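PDB 3OIO: transcriptional regulator (AraC-type DNA-binding domain-containing proteins) from Chromobacterium violaceum, which probably binds specific DNA sequences as a transcription factor, the present chain being its AraC-type helix-turn-helix domain. Local coordinates for residues Cys82-Ser86 against Gly87-Ser91. Numbering follows the deposited sequence.
Sequences CGFSS and GPHFS
Ser86 caps the N-terminus of helix 87-98, consistent with the second helix of a helix-turn-helix, as in AraC-family domains, and grips it at two points. Ser86 OG accepts from His89 N at 3.0 Å, the N-cap bond, and Ser86 O accepts from Phe90 N at 2.9 Å in a nearly straight bond (168°) that starts the helical pattern. Serine suits the cap because its short hydroxyl, set between backbone N and carbonyl carbon (chi1 75°), reaches forward to an N-H of the first turn, which lacks a helical carbonyl four residues earlier. Pro88 suits this turn, where a missing N-H breaks no intrahelical hydrogen bond. The loop begins where helix 75-81 ends in a Schellman motif with Gly83 as C-prime residue; at its positive phi a CB would jam against Cys82 O. Phe84 then folds inward against the new helix. Phe90, its CG anti to the backbone N, thereby brings CD1 over one face of the Phe84 ring, near the rim, 3.6 Å from Phe84 CD2, the planes oblique at 50°. His89 ND1 comes to the Phe84 edge, 3.6 Å from Phe84 CD1; being exposed, this position suits a polar aromatic ring. The buried phenylalanines instead meet helix 52-70: Phe84 packs on Leu57 and Leu61, with Arg60 in a cation-pi contact, and Phe90 reaches Ala64, besides Ile78 of helix 75-81.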
ATOM      1  N   CYS A  82       4.991  -6.919   4.207  1.00 20.39           N
ATOM      2  CA  CYS A  82       4.285  -5.755   3.710  1.00 18.59           C
ATOM      3  C   CYS A  82       3.942  -4.807   4.851  1.00 16.86           C
ATOM      4  O   CYS A  82       3.076  -3.936   4.706  1.00 16.30           O
ATOM      5  CB  CYS A  82       3.038  -6.170   2.924  1.00 17.29           C
ATOM      6  SG  CYS A  82       3.462  -7.116   1.463  1.00 21.07           S
ATOM      7  N   GLY A  83       4.639  -4.959   5.981  1.00 17.59           N
ATOM      8  CA  GLY A  83       4.580  -3.972   7.071  1.00 17.72           C
ATOM      9  C   GLY A  83       3.485  -4.183   8.110  1.00 18.17           C
ATOM     10  O   GLY A  83       3.251  -3.296   8.937  1.00 18.95           O
ATOM     11  N   PHE A  84       2.785  -5.311   8.050  1.00 19.09           N
ATOM     12  CA  PHE A  84       1.708  -5.610   8.994  1.00 20.80           C
ATOM     13  C   PHE A  84       2.296  -6.188  10.269  1.00 25.02           C
ATOM     14  O   PHE A  84       3.407  -6.705  10.249  1.00 26.67           O
ATOM     15  CB  PHE A  84       0.664  -6.535   8.339  1.00 19.44           C
ATOM     16  CG  PHE A  84      -0.052  -5.862   7.231  1.00 17.92           C
ATOM     17  CD1 PHE A  84      -1.201  -5.110   7.495  1.00 18.46           C
ATOM     18  CD2 PHE A  84       0.467  -5.886   5.933  1.00 16.58           C
ATOM     19  CE1 PHE A  84      -1.857  -4.418   6.462  1.00 18.74           C
ATOM     20  CE2 PHE A  84      -0.184  -5.194   4.889  1.00 17.75           C
ATOM     21  CZ  PHE A  84      -1.353  -4.458   5.177  1.00 18.24           C
ATOM     22  N   SER A  85       1.596  -6.113  11.382  0.50 26.74           N
ATOM     23  CA  SER A  85       2.202  -6.665  12.580  0.50 28.95           C
ATOM     24  C   SER A  85       1.401  -7.746  13.221  0.50 28.69           C
ATOM     25  O   SER A  85       1.678  -8.105  14.356  0.50 29.77           O
ATOM     26  CB  SER A  85       2.504  -5.607  13.620  0.50 28.99           C
ATOM     27  OG  SER A  85       3.635  -6.017  14.345  0.50 33.62           O
ATOM     28  N   SER A  86       0.391  -8.237  12.520  1.00 27.88           N
ATOM     29  CA  SER A  86      -0.150  -9.545  12.878  1.00 27.68           C
ATOM     30  C   SER A  86      -0.883 -10.117  11.695  1.00 26.15           C
ATOM     31  O   SER A  86      -1.301  -9.375  10.776  1.00 24.71           O
ATOM     32  CB  SER A  86      -1.085  -9.471  14.089  1.00 28.11           C
ATOM     33  OG  SER A  86      -2.358  -8.925  13.776  1.00 28.00           O
ATOM     34  N   GLY A  87      -1.051 -11.442  11.741  1.00 25.83           N
ATOM     35  CA  GLY A  87      -1.836 -12.135  10.756  1.00 25.05           C
ATOM     36  C   GLY A  87      -3.268 -11.647  10.721  1.00 24.21           C
ATOM     37  O   GLY A  87      -3.773 -11.346   9.625  1.00 23.10           O
ATOM     38  N   PRO A  88      -3.952 -11.614  11.897  1.00 23.75           N
ATOM     39  CA  PRO A  88      -5.344 -11.176  11.877  1.00 22.54           C
ATOM     40  C   PRO A  88      -5.474  -9.758  11.351  1.00 20.71           C
ATOM     41  O   PRO A  88      -6.384  -9.481  10.597  1.00 19.92           O
ATOM     42  CB  PRO A  88      -5.792 -11.309  13.337  1.00 22.98           C
ATOM     43  CG  PRO A  88      -4.967 -12.439  13.867  1.00 25.72           C
ATOM     44  CD  PRO A  88      -3.610 -12.258  13.180  1.00 25.04           C
ATOM     45  N   HIS A  89      -4.552  -8.864  11.703  1.00 19.00           N
ATOM     46  CA  HIS A  89      -4.627  -7.508  11.156  1.00 17.97           C
ATOM     47  C   HIS A  89      -4.450  -7.493   9.634  1.00 16.67           C
ATOM     48  O   HIS A  89      -5.217  -6.858   8.919  1.00 16.16           O
ATOM     49  CB  HIS A  89      -3.602  -6.610  11.832  1.00 18.88           C
ATOM     50  CG  HIS A  89      -3.583  -5.222  11.291  1.00 21.52           C
ATOM     51  ND1 HIS A  89      -2.434  -4.629  10.836  1.00 24.27           N
ATOM     52  CD2 HIS A  89      -4.575  -4.312  11.125  1.00 24.23           C
ATOM     53  CE1 HIS A  89      -2.709  -3.400  10.414  1.00 24.95           C
ATOM     54  NE2 HIS A  89      -4.003  -3.185  10.577  1.00 25.73           N
ATOM     55  N   PHE A  90      -3.434  -8.192   9.149  1.00 16.27           N
ATOM     56  CA  PHE A  90      -3.233  -8.280   7.703  1.00 15.23           C
ATOM     57  C   PHE A  90      -4.468  -8.865   6.997  1.00 15.19           C
ATOM     58  O   PHE A  90      -4.965  -8.283   6.025  1.00 14.01           O
ATOM     59  CB  PHE A  90      -1.990  -9.122   7.405  1.00 16.27           C
ATOM     60  CG  PHE A  90      -1.851  -9.486   5.962  1.00 15.72           C
ATOM     61  CD1 PHE A  90      -1.873  -8.493   4.966  1.00 14.09           C
ATOM     62  CD2 PHE A  90      -1.687 -10.811   5.590  1.00 18.33           C
ATOM     63  CE1 PHE A  90      -1.779  -8.837   3.599  1.00 15.26           C
ATOM     64  CE2 PHE A  90      -1.581 -11.176   4.232  1.00 19.38           C
ATOM     65  CZ  PHE A  90      -1.609 -10.195   3.236  1.00 18.25           C
ATOM     66  N   SER A  91      -4.959 -10.021   7.453  0.50 14.79           N
ATOM     67  CA  SER A  91      -6.024 -10.695   6.687  0.50 14.54           C
ATOM     68  C   SER A  91      -7.327  -9.893   6.722  0.50 14.11           C
ATOM     69  O   SER A  91      -8.047  -9.832   5.721  0.50 14.28           O
ATOM     70  CB  SER A  91      -6.259 -12.118   7.191  0.50 15.20           C
ATOM     71  OG  SER A  91      -6.574 -12.111   8.569  0.50 14.77           O
TER